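Local coordinates for protein 3-dehydroquinate dehydratase (Clostridium difficile, PDB 4H3D) that catalyses the cis-dehydration of 3-dehydroquinate to 3-dehydroshikimate through an imine intermediate, the third step of the chorismate pathway to aromatic amino acids, at residues 150-153 / 157-160; 36-41 / 74-79; 99-104 / 125-130; 20-25 / 248-253. All coordinates share one frame; numbering follows the deposited sequence.

Contact 1 (150-153 / 157-160); sequences NKTP and EIVS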
loop_
_atom_site.group_PDB
_atom_site.type_symbol
_atom_site.label_atom_id
_atom_site.label_comp_id
_atom_site.label_asym_id
_atom_site.label_seq_id
_atom_site.Cartn_x
_atom_site.Cartn_y
_atom_site.Cartn_z
ATOM N N ASN B 150 9.533 7.797 -18.353
ATOM C CA ASN B 150 8.726 8.982 -18.694
ATOM C C ASN B 150 7.217 8.781 -18.681
ATOM O O ASN B 150 6.470 9.740 -18.573
ATOM C CB ASN B 150 9.126 9.464 -20.080
ATOM C CG ASN B 150 10.600 9.787 -20.173
ATOM O OD1 ASN B 150 11.299 9.268 -21.038
ATOM N ND2 ASN B 150 11.087 10.615 -19.257
ATOM N N LYS B 151 6.760 7.548 -18.823
ATOM C CA LYS B 151 5.324 7.299 -18.857
ATOM C C LYS B 151 4.972 5.882 -18.426
ATOM O O LYS B 151 5.853 5.044 -18.234
ATOM C CB LYS B 151 4.789 7.523 -20.277
ATOM C CG LYS B 151 5.198 6.453 -21.288
ATOM C CD LYS B 151 4.544 6.693 -22.633
ATOM C CE LYS B 151 4.678 5.487 -23.548
ATOM N NZ LYS B 151 6.054 5.047 -23.714
ATOM N N THR B 152 3.676 5.647 -18.266
ATOM C CA THR B 152 3.143 4.331 -17.973
ATOM C C THR B 152 2.401 3.864 -19.232
ATOM O O THR B 152 1.355 4.405 -19.578
ATOM C CB THR B 152 2.192 4.349 -16.772
ATOM O OG1 THR B 152 2.913 4.776 -15.604
ATOM C CG2 THR B 152 1.598 2.932 -16.531
ATOM N N PRO B 153 2.962 2.879 -19.941
ATOM C CA PRO B 153 2.272 2.409 -21.130
ATOM C C PRO B 153 0.889 1.847 -20.747
ATOM O O PRO B 153 0.656 1.498 -19.573
ATOM C CB PRO B 153 3.194 1.319 -21.669
ATOM C CG PRO B 153 4.535 1.618 -21.075
ATOM C CD PRO B 153 4.240 2.176 -19.726
ATOM N N GLU B 157 -0.210 -2.791 -23.419
ATOM C CA GLU B 157 1.210 -2.677 -23.778
ATOM C C GLU B 157 2.060 -3.351 -22.712
ATOM O O GLU B 157 2.982 -4.087 -23.021
ATOM C CB GLU B 157 1.646 -1.216 -23.892
ATOM C CG GLU B 157 0.948 -0.429 -24.970
ATOM C CD GLU B 157 1.425 1.005 -24.995
ATOM O OE1 GLU B 157 2.595 1.232 -25.391
ATOM O OE2 GLU B 157 0.623 1.901 -24.630
ATOM N N ILE B 158 1.753 -3.082 -21.450
ATOM C CA ILE B 158 2.497 -3.699 -20.333
ATOM C C ILE B 158 2.365 -5.239 -20.428
ATOM O O ILE B 158 3.374 -5.970 -20.398
ATOM C CB ILE B 158 2.003 -3.172 -18.982
ATOM C CG1 ILE B 158 2.323 -1.674 -18.854
ATOM C CG2 ILE B 158 2.672 -3.930 -17.816
ATOM C CD1 ILE B 158 1.660 -1.015 -17.670
ATOM N N VAL B 159 1.134 -5.722 -20.595
ATOM C CA VAL B 159 0.911 -7.160 -20.725
ATOM C C VAL B 159 1.660 -7.732 -21.945
ATOM O O VAL B 159 2.227 -8.827 -21.859
ATOM C CB VAL B 159 -0.603 -7.520 -20.793
ATOM C CG1 VAL B 159 -0.788 -9.002 -21.145
ATOM C CG2 VAL B 159 -1.299 -7.194 -19.470
ATOM N N SER B 160 1.697 -6.986 -23.061
ATOM C CA SER B 160 2.370 -7.463 -24.275
ATOM C C SER B 160 3.882 -7.615 -24.054
ATOM O O SER B 160 4.493 -8.575 -24.538
ATOM C CB SER B 160 2.057 -6.574 -25.525
ATOM O OG SER B 160 2.716 -5.304 -25.487
HETATM O O HOH W 1 4.964 2.644 -25.530
#
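Pro153 and Glu157 bring the backbones together, their CA atoms 5.8 Å apart, where an extended loop turns straight into the first turns of helix 155-167. The proline ring carries most of the loop's share. Its CB sits 3.7 Å from CB of Glu157, and the glutamate chain then runs alongside it: CG lies beside the backbone N (chi1 -63°), the chain is extended from there, and the carboxylate carbon CD comes to 3.8 Å from Pro153 CB. The carboxylate has polar work on both oxygens. OE2 accepts from the backbone N of Lys154, just ahead of the helix, while OE1 takes a hydrogen bond from a water at 2.8 Å. That water also accepts from Lys151 NZ at 3.2 Å, linking a lysine and a glutamate whose charged atoms do not touch; the same NZ is salt-bridged to Asp148. On the inner side Ile158 stretches CD1 to 3.3 Å from Pro153 O, a buried carbonyl oxygen with no polar partner in the model. The same methyl group also meets Thr152 CG2 at 4.1 Å, the two side chains crossing at a slant. Ile158 also rests on Ile175, so the cluster closes against strand 172-177. This is a beta-alpha loop of the TIM barrel, following the strand that carries the catalytic His147, whose side chain lies about 9 Å from that of Pro153.

Contact 2 (36-41 / 74-79); sequences KEAKEL and SYIHDI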
loop_
_atom_site.group_PDB
_atom_site.type_symbol
_atom_site.label_atom_id
_atom_site.label_comp_id
_atom_site.label_asym_id
_atom_site.label_seq_id
_atom_site.Cartn_x
_atom_site.Cartn_y
_atom_site.Cartn_z
ATOM N N LYS B 36 31.714 -3.631 2.096
ATOM C CA LYS B 36 31.168 -2.926 3.254
ATOM C C LYS B 36 29.636 -2.979 3.186
ATOM O O LYS B 36 28.970 -3.275 4.187
ATOM C CB LYS B 36 31.674 -1.478 3.286
ATOM C CG LYS B 36 31.496 -0.750 4.617
ATOM C CD LYS B 36 30.043 -0.391 4.908
ATOM C CE LYS B 36 29.894 0.367 6.227
ATOM N NZ LYS B 36 30.690 1.636 6.237
ATOM N N GLU B 37 29.080 -2.709 2.006
ATOM C CA GLU B 37 27.627 -2.795 1.815
ATOM C C GLU B 37 27.134 -4.221 2.065
ATOM O O GLU B 37 26.121 -4.420 2.716
ATOM C CB GLU B 37 27.220 -2.363 0.398
ATOM C CG GLU B 37 27.224 -0.874 0.130
ATOM C CD GLU B 37 26.986 -0.579 -1.353
ATOM O OE1 GLU B 37 25.835 -0.225 -1.741
ATOM O OE2 GLU B 37 27.939 -0.771 -2.140
ATOM N N ALA B 38 27.861 -5.206 1.538
ATOM C CA ALA B 38 27.499 -6.617 1.699
ATOM C C ALA B 38 27.443 -7.039 3.174
ATOM O O ALA B 38 26.538 -7.778 3.587
ATOM C CB ALA B 38 28.474 -7.504 0.926
ATOM N N LYS B 39 28.394 -6.559 3.968
ATOM C CA LYS B 39 28.429 -6.886 5.403
ATOM C C LYS B 39 27.238 -6.285 6.160
ATOM O O LYS B 39 26.790 -6.847 7.150
ATOM C CB LYS B 39 29.782 -6.499 6.010
ATOM C CG LYS B 39 30.900 -7.420 5.491
ATOM C CD LYS B 39 32.305 -6.874 5.684
ATOM C CE LYS B 39 32.742 -6.861 7.124
ATOM N NZ LYS B 39 34.159 -6.404 7.221
ATOM N N GLU B 40 26.707 -5.169 5.671
ATOM C CA GLU B 40 25.510 -4.572 6.262
ATOM C C GLU B 40 24.240 -5.376 5.902
ATOM O O GLU B 40 23.206 -5.250 6.568
ATOM C CB GLU B 40 25.335 -3.124 5.786
ATOM C CG GLU B 40 26.421 -2.164 6.250
ATOM C CD GLU B 40 26.402 -1.930 7.750
ATOM O OE1 GLU B 40 27.470 -1.607 8.313
ATOM O OE2 GLU B 40 25.325 -2.076 8.368
ATOM N N LEU B 41 24.309 -6.196 4.852
ATOM C CA LEU B 41 23.134 -6.948 4.392
ATOM C C LEU B 41 23.154 -8.447 4.702
ATOM O O LEU B 41 22.121 -9.108 4.597
ATOM C CB LEU B 41 22.991 -6.800 2.870
ATOM C CG LEU B 41 22.861 -5.404 2.263
ATOM C CD1 LEU B 41 22.856 -5.495 0.722
ATOM C CD2 LEU B 41 21.619 -4.698 2.770
ATOM N N SER B 74 31.757 -14.970 -0.686
ATOM C CA SER B 74 32.255 -15.490 0.595
ATOM C C SER B 74 31.572 -14.843 1.799
ATOM O O SER B 74 31.377 -15.500 2.817
ATOM C CB SER B 74 33.779 -15.318 0.714
ATOM O OG SER B 74 34.148 -13.968 0.955
ATOM N N TYR B 75 31.223 -13.559 1.685
ATOM C CA TYR B 75 30.551 -12.838 2.789
ATOM C C TYR B 75 29.036 -13.071 2.879
ATOM O O TYR B 75 28.490 -13.079 3.971
ATOM C CB TYR B 75 30.790 -11.320 2.719
ATOM C CG TYR B 75 32.118 -10.858 3.251
ATOM C CD1 TYR B 75 32.325 -10.707 4.622
ATOM C CD2 TYR B 75 33.158 -10.537 2.391
ATOM C CE1 TYR B 75 33.555 -10.271 5.122
ATOM C CE2 TYR B 75 34.388 -10.095 2.874
ATOM C CZ TYR B 75 34.581 -9.966 4.241
ATOM O OH TYR B 75 35.792 -9.531 4.721
ATOM N N ILE B 76 28.351 -13.226 1.748
ATOM C CA ILE B 76 26.885 -13.383 1.793
ATOM C C ILE B 76 26.439 -14.835 1.876
ATOM O O ILE B 76 25.238 -15.123 2.021
ATOM C CB ILE B 76 26.185 -12.691 0.634
ATOM C CG1 ILE B 76 26.397 -13.440 -0.683
ATOM C CG2 ILE B 76 26.645 -11.252 0.542
ATOM C CD1 ILE B 76 25.539 -12.879 -1.807
ATOM N N HIS B 77 27.414 -15.738 1.771
ATOM C CA HIS B 77 27.195 -17.177 1.897
ATOM C C HIS B 77 26.157 -17.705 0.909
ATOM O O HIS B 77 26.384 -17.669 -0.288
ATOM C CB HIS B 77 26.823 -17.540 3.347
ATOM C CG HIS B 77 27.190 -18.946 3.731
ATOM N ND1 HIS B 77 26.385 -20.037 3.463
ATOM C CD2 HIS B 77 28.283 -19.437 4.371
ATOM C CE1 HIS B 77 26.968 -21.134 3.914
ATOM N NE2 HIS B 77 28.119 -20.798 4.472
ATOM N N ASP B 78 25.021 -18.181 1.405
ATOM C CA ASP B 78 24.021 -18.772 0.539
ATOM C C ASP B 78 22.852 -17.855 0.218
ATOM O O ASP B 78 21.835 -18.328 -0.244
ATOM C CB ASP B 78 23.518 -20.094 1.130
ATOM C CG ASP B 78 24.569 -21.202 1.063
ATOM O OD1 ASP B 78 25.212 -21.365 -0.014
ATOM O OD2 ASP B 78 24.739 -21.919 2.081
ATOM N N ILE B 79 22.998 -16.550 0.446
ATOM C CA ILE B 79 21.938 -15.603 0.066
ATOM C C ILE B 79 21.896 -15.539 -1.475
ATOM O O ILE B 79 22.939 -15.403 -2.111
ATOM C CB ILE B 79 22.200 -14.195 0.649
ATOM C CG1 ILE B 79 22.063 -14.216 2.167
ATOM C CG2 ILE B 79 21.208 -13.186 0.089
ATOM C CD1 ILE B 79 22.376 -12.877 2.840
#
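Tyr75 and Lys39 make the largest part of this contact, with Ala38 next, where the C-terminal ends of helices 31-41 and 62-76 lie side by side. The lysine lays its aliphatic chain along the tyrosine ring: CG is 3.7 Å from Tyr75 CD1, and CD is 3.7 Å from Tyr75 CE1. Successive methylenes thus follow successive ring carbons. A bend at chi3 (70°) keeps CE within 4.0 Å of Tyr75 CE1 as the chain heads outward to its ammonium group, and the approach to the ring is oblique. Below this outer pair, Ala38 points its CB at the second helix and meets Ile76 CG2 at 4.2 Å. The isoleucine holds CG1 between its backbone N and carbonyl carbon (chi1 73°), which sets CG2 beside the N and turned to the alanine. Ile76 then leads into a type II' turn ending at Ile79; His77, with positive phi, takes the chain out of the helix. The turn brings Ile79 CD1 to 4.2 Å from Leu41 O. Ile49 of strand 48-52 lies beneath, touched by Leu41, Ile76 and Ile79 alike. Across the two segments the chemistry is mostly dispersion between hydrocarbon surfaces, graded from a lysine and tyrosine on the solvent side to a buried alanine and Ile76, which implies adhesion through shape rather than through directed polar bonds.

Contact 3 (99-104 / 125-130); sequences DYYTTL and DEVIDE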
loop_
_atom_site.group_PDB
_atom_site.type_symbol
_atom_site.label_atom_id
_atom_site.label_comp_id
_atom_site.label_asym_id
_atom_site.label_seq_id
_atom_site.Cartn_x
_atom_site.Cartn_y
_atom_site.Cartn_z
ATOM N N ASP B 99 28.772 -5.968 -27.363
ATOM C CA ASP B 99 29.587 -7.169 -27.270
ATOM C C ASP B 99 30.079 -7.388 -25.841
ATOM O O ASP B 99 30.078 -8.521 -25.364
ATOM C CB ASP B 99 30.773 -7.110 -28.239
ATOM C CG ASP B 99 30.358 -7.346 -29.688
ATOM O OD1 ASP B 99 29.268 -7.909 -29.930
ATOM O OD2 ASP B 99 31.128 -6.977 -30.578
ATOM N N TYR B 100 30.488 -6.318 -25.153
ATOM C CA TYR B 100 30.963 -6.488 -23.781
ATOM C C TYR B 100 29.802 -6.822 -22.843
ATOM O O TYR B 100 29.974 -7.569 -21.903
ATOM C CB TYR B 100 31.751 -5.282 -23.253
ATOM C CG TYR B 100 32.359 -5.587 -21.890
ATOM C CD1 TYR B 100 33.342 -6.570 -21.757
ATOM C CD2 TYR B 100 31.938 -4.923 -20.745
ATOM C CE1 TYR B 100 33.884 -6.883 -20.518
ATOM C CE2 TYR B 100 32.480 -5.223 -19.502
ATOM C CZ TYR B 100 33.460 -6.208 -19.402
ATOM O OH TYR B 100 34.006 -6.508 -18.175
ATOM N N TYR B 101 28.621 -6.273 -23.110
ATOM C CA TYR B 101 27.454 -6.561 -22.278
ATOM C C TYR B 101 27.186 -8.059 -22.295
ATOM O O TYR B 101 26.938 -8.665 -21.259
ATOM C CB TYR B 101 26.239 -5.791 -22.791
ATOM C CG TYR B 101 24.951 -6.031 -22.054
ATOM C CD1 TYR B 101 24.606 -5.277 -20.945
ATOM C CD2 TYR B 101 24.043 -6.986 -22.502
ATOM C CE1 TYR B 101 23.391 -5.492 -20.277
ATOM C CE2 TYR B 101 22.846 -7.203 -21.855
ATOM C CZ TYR B 101 22.523 -6.453 -20.739
ATOM O OH TYR B 101 21.320 -6.674 -20.106
ATOM N N THR B 102 27.237 -8.635 -23.492
ATOM C CA THR B 102 27.024 -10.062 -23.699
ATOM C C THR B 102 28.118 -10.881 -23.009
ATOM O O THR B 102 27.818 -11.794 -22.247
ATOM C CB THR B 102 26.987 -10.383 -25.202
ATOM O OG1 THR B 102 25.944 -9.606 -25.816
ATOM C CG2 THR B 102 26.737 -11.870 -25.449
ATOM N N THR B 103 29.368 -10.522 -23.254
ATOM C CA THR B 103 30.519 -11.208 -22.652
ATOM C C THR B 103 30.486 -11.148 -21.131
ATOM O O THR B 103 30.689 -12.163 -20.461
ATOM C CB THR B 103 31.857 -10.598 -23.144
ATOM O OG1 THR B 103 31.935 -10.715 -24.562
ATOM C CG2 THR B 103 33.055 -11.324 -22.513
ATOM N N LEU B 104 30.250 -9.962 -20.581
ATOM C CA LEU B 104 30.183 -9.807 -19.124
ATOM C C LEU B 104 29.151 -10.761 -18.511
ATOM O O LEU B 104 29.457 -11.527 -17.593
ATOM C CB LEU B 104 29.831 -8.370 -18.765
ATOM C CG LEU B 104 29.671 -8.006 -17.289
ATOM C CD1 LEU B 104 30.970 -8.235 -16.500
ATOM C CD2 LEU B 104 29.225 -6.570 -17.176
ATOM N N ASP B 125 16.634 -9.591 -29.554
ATOM C CA ASP B 125 16.587 -11.054 -29.556
ATOM C C ASP B 125 17.940 -11.759 -29.674
ATOM O O ASP B 125 18.150 -12.803 -29.042
ATOM C CB ASP B 125 15.681 -11.561 -30.683
ATOM C CG ASP B 125 14.223 -11.149 -30.506
ATOM O OD1 ASP B 125 13.805 -10.843 -29.366
ATOM O OD2 ASP B 125 13.484 -11.135 -31.530
ATOM N N GLU B 126 18.848 -11.199 -30.471
ATOM C CA GLU B 126 20.157 -11.826 -30.678
ATOM C C GLU B 126 20.925 -11.910 -29.366
ATOM O O GLU B 126 21.400 -12.976 -28.986
ATOM C CB GLU B 126 20.982 -11.082 -31.744
ATOM C CG GLU B 126 22.314 -11.758 -32.085
ATOM C CD GLU B 126 23.003 -11.159 -33.308
ATOM O OE1 GLU B 126 22.702 -10.005 -33.678
ATOM O OE2 GLU B 126 23.851 -11.851 -33.899
ATOM N N VAL B 127 21.029 -10.782 -28.676
ATOM C CA VAL B 127 21.744 -10.719 -27.407
ATOM C C VAL B 127 21.036 -11.575 -26.359
ATOM O O VAL B 127 21.661 -12.423 -25.705
ATOM C CB VAL B 127 21.842 -9.271 -26.885
ATOM C CG1 VAL B 127 22.219 -9.246 -25.410
ATOM C CG2 VAL B 127 22.816 -8.484 -27.739
ATOM N N ILE B 128 19.734 -11.368 -26.229
ATOM C CA ILE B 128 18.910 -12.101 -25.260
ATOM C C ILE B 128 18.979 -13.608 -25.458
ATOM O O ILE B 128 19.189 -14.342 -24.502
ATOM C CB ILE B 128 17.459 -11.659 -25.311
ATOM C CG1 ILE B 128 17.328 -10.203 -24.832
ATOM C CG2 ILE B 128 16.614 -12.547 -24.421
ATOM C CD1 ILE B 128 15.994 -9.584 -25.158
ATOM N N ASP B 129 18.804 -14.068 -26.692
ATOM C CA ASP B 129 18.880 -15.514 -26.968
ATOM C C ASP B 129 20.209 -16.088 -26.519
ATOM O O ASP B 129 20.252 -17.148 -25.867
ATOM C CB ASP B 129 18.651 -15.830 -28.456
ATOM C CG ASP B 129 17.167 -15.803 -28.848
ATOM O OD1 ASP B 129 16.302 -15.648 -27.961
ATOM O OD2 ASP B 129 16.873 -15.942 -30.056
ATOM N N GLU B 130 21.285 -15.389 -26.823
ATOM C CA GLU B 130 22.608 -15.875 -26.449
ATOM C C GLU B 130 22.805 -15.920 -24.934
ATOM O O GLU B 130 23.242 -16.945 -24.389
ATOM C CB GLU B 130 23.725 -15.051 -27.108
ATOM C CG GLU B 130 25.114 -15.642 -26.848
ATOM C CD GLU B 130 26.249 -14.916 -27.558
ATOM O OE1 GLU B 130 25.998 -13.993 -28.359
ATOM O OE2 GLU B 130 27.415 -15.294 -27.313
#
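Thr102 meets Val127 at a slant between two nearly parallel helix segments, whose axes come within 10.3 Å at an angle of 14°. The threonine hydroxyl lies anti to the carbonyl carbon (chi1 -58°), a position from which OG1 bonds back to Arg98 O one turn earlier. Both Val127 methyls, CG1 and CG2, lie against it from one side, each 3.8 Å from Thr102 OG1. The same torsion swings Thr102 CG2 the other way, to 3.7 Å from Glu130 OE1. Glu130 reaches this methyl group with an almost fully extended chain, and the two side chains cross at about a right angle. Its other oxygen, OE2, is engaged in a salt bridge with Lys106, a second tie back to the first helix. In Tyr101 CG stands opposite the backbone N (chi1 178°), which sends the ring past the valine: Val127 CG1 sits at the ring edge, near its plane, 4.1 Å from Tyr101 CD2. One valine methyl, CG1, thus touches both the hydroxyl and the ring edge. Beyond it the tyrosine carries its OH inward, where it hydrogen-bonds to the backbone N of Glu120 at the end of strand 116-120. Helices 98-110 and 125-137 are thus neighbours in the outer layer of the barrel, separated in sequence by strand 116-120, with Tyr100 on the flank of the first touching Ile62 of helix 62-76.

Contact 4 (20-25 / 248-253); sequences PKICVP and SVLNLL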
loop_
_atom_site.group_PDB
_atom_site.type_symbol
_atom_site.label_atom_id
_atom_site.label_comp_id
_atom_site.label_asym_id
_atom_site.label_seq_id
_atom_site.Cartn_x
_atom_site.Cartn_y
_atom_site.Cartn_z
ATOM N N PRO B 20 5.881 -11.714 -1.029
ATOM C CA PRO B 20 6.883 -11.312 -2.001
ATOM C C PRO B 20 8.258 -11.288 -1.375
ATOM O O PRO B 20 8.388 -11.000 -0.184
ATOM C CB PRO B 20 6.473 -9.885 -2.358
ATOM C CG PRO B 20 5.013 -9.855 -2.121
ATOM C CD PRO B 20 4.733 -10.798 -1.017
ATOM N N LYS B 21 9.274 -11.560 -2.176
ATOM C CA LYS B 21 10.643 -11.563 -1.691
ATOM C C LYS B 21 11.230 -10.171 -1.833
ATOM O O LYS B 21 10.915 -9.444 -2.784
ATOM C CB LYS B 21 11.475 -12.595 -2.456
ATOM C CG LYS B 21 10.817 -14.002 -2.515
ATOM C CD LYS B 21 10.528 -14.571 -1.136
ATOM C CE LYS B 21 9.863 -15.948 -1.225
ATOM N NZ LYS B 21 8.454 -15.851 -1.757
ATOM N N ILE B 22 12.074 -9.797 -0.886
ATOM C CA ILE B 22 12.701 -8.484 -0.896
ATOM C C ILE B 22 14.122 -8.570 -1.399
ATOM O O ILE B 22 14.938 -9.378 -0.886
ATOM C CB ILE B 22 12.753 -7.867 0.516
ATOM C CG1 ILE B 22 11.347 -7.679 1.064
ATOM C CG2 ILE B 22 13.481 -6.507 0.477
ATOM C CD1 ILE B 22 11.312 -7.152 2.491
ATOM N N CYS B 23 14.427 -7.724 -2.378
ATOM C CA CYS B 23 15.750 -7.629 -2.974
ATOM C C CYS B 23 16.336 -6.262 -2.658
ATOM O O CYS B 23 15.641 -5.236 -2.767
ATOM C CB CYS B 23 15.655 -7.785 -4.494
ATOM S SG CYS B 23 17.209 -7.780 -5.340
ATOM N N VAL B 24 17.603 -6.239 -2.263
ATOM C CA VAL B 24 18.293 -4.999 -1.945
ATOM C C VAL B 24 19.560 -4.898 -2.787
ATOM O O VAL B 24 20.344 -5.844 -2.829
ATOM C CB VAL B 24 18.684 -4.961 -0.460
ATOM C CG1 VAL B 24 19.317 -3.629 -0.121
ATOM C CG2 VAL B 24 17.461 -5.230 0.422
ATOM N N PRO B 25 19.765 -3.753 -3.477
ATOM C CA PRO B 25 20.971 -3.600 -4.272
ATOM C C PRO B 25 22.208 -3.103 -3.535
ATOM O O PRO B 25 22.111 -2.385 -2.530
ATOM C CB PRO B 25 20.578 -2.546 -5.331
ATOM C CG PRO B 25 19.480 -1.815 -4.765
ATOM C CD PRO B 25 18.770 -2.714 -3.785
ATOM N N SER B 248 8.686 -4.984 7.237
ATOM C CA SER B 248 7.618 -4.825 8.210
ATOM C C SER B 248 6.253 -4.712 7.543
ATOM O O SER B 248 5.302 -5.347 7.969
ATOM C CB SER B 248 7.867 -3.596 9.079
ATOM O OG SER B 248 9.107 -3.707 9.738
ATOM N N VAL B 249 6.162 -3.899 6.496
ATOM C CA VAL B 249 4.891 -3.721 5.784
ATOM C C VAL B 249 4.428 -5.023 5.106
ATOM O O VAL B 249 3.247 -5.377 5.177
ATOM C CB VAL B 249 4.959 -2.590 4.754
ATOM C CG1 VAL B 249 3.607 -2.445 4.031
ATOM C CG2 VAL B 249 5.324 -1.270 5.437
ATOM N N LEU B 250 5.353 -5.736 4.464
ATOM C CA LEU B 250 5.016 -6.986 3.811
ATOM C C LEU B 250 4.472 -8.014 4.808
ATOM O O LEU B 250 3.544 -8.764 4.491
ATOM C CB LEU B 250 6.218 -7.557 3.069
ATOM C CG LEU B 250 6.775 -6.725 1.920
ATOM C CD1 LEU B 250 7.967 -7.454 1.270
ATOM C CD2 LEU B 250 5.732 -6.466 0.911
ATOM N N ASN B 251 5.053 -8.059 6.003
ATOM C CA ASN B 251 4.585 -8.995 7.030
ATOM C C ASN B 251 3.206 -8.600 7.526
ATOM O O ASN B 251 2.365 -9.455 7.796
ATOM C CB ASN B 251 5.563 -9.069 8.198
ATOM C CG ASN B 251 6.835 -9.819 7.851
ATOM O OD1 ASN B 251 6.923 -10.492 6.806
ATOM N ND2 ASN B 251 7.830 -9.730 8.734
ATOM N N LEU B 252 2.981 -7.300 7.644
ATOM C CA LEU B 252 1.685 -6.790 8.073
ATOM C C LEU B 252 0.582 -7.164 7.057
ATOM O O LEU B 252 -0.530 -7.530 7.447
ATOM C CB LEU B 252 1.757 -5.269 8.257
ATOM C CG LEU B 252 0.485 -4.557 8.720
ATOM C CD1 LEU B 252 0.088 -5.021 10.121
ATOM C CD2 LEU B 252 0.690 -3.049 8.692
ATOM N N LEU B 253 0.892 -7.063 5.767
ATOM C CA LEU B 253 -0.076 -7.413 4.711
ATOM C C LEU B 253 -0.250 -8.935 4.561
ATOM O O LEU B 253 -1.349 -9.408 4.246
ATOM C CB LEU B 253 0.301 -6.760 3.365
ATOM C CG LEU B 253 0.227 -5.218 3.334
ATOM C CD1 LEU B 253 0.905 -4.608 2.077
ATOM C CD2 LEU B 253 -1.192 -4.734 3.442
#
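Leu250 leans from helix 243-256 toward Ile22 of strand 21-26, and nearly all of the contact can be told along its side chain. CB leaves the helix directed at the strand but is still 5.1 Å from Ile22 CD1, the end of the opposing chain. With chi1 at -63° CG falls beside the backbone N, and it closes the distance to Ile22 CD1 to 4.6 Å. Here the chain forks. CD1 continues straight on from the helix and presses into the isoleucine, 3.4 Å from Ile22 CG1, a tight carbon pair, and 3.6 Å from Ile22 CD1. The same methyl group lies 3.9 Å from Pro20 O, just before the strand begins. Strand 21-26 is the first of the eight parallel strands of the TIM barrel, set between strands 48-52 and 227-229; helix 243-256 is the last long helix of the chain, so this packing brings the two ends of the fold together on the outside of the barrel wall. The other branch turns toward the proline ring and approaches it more loosely, Leu250 CD2 lying 4.6 Å from Pro20 CG. Ile22 keeps its own CG1 anti to the carbonyl carbon (chi1 -61°), which projects CG1 and CD1 outward to the helix, the two side chains meeting at a slant. Thr228 of strand 227-229 and Arg19 add to the surroundings of Leu250, and a different side of the helix is packed, through Val249, on Val249 of the second subunit.

In the fold
From the N terminus, strand 21-26 opens the loop that contact 4 closes only when the chain reaches helix 243-256; the other three contacts are nested inside it and follow one another in series. Contact 2 comes first, joining helices 31-41 and 62-76 across strand 48-52, and it touches contact 4 directly, Leu41 CD2 packing on Val24 CG1 at 3.8 Å. Contact 3 then pairs helices 98-110 and 125-137, and contact 1 closes the short loop leading into helix 155-167. Contacts 1 and 2 lie on opposite sides of the chain's centre, their centres about 35 Å apart, as do contacts 3 and 4, at about 32 Å.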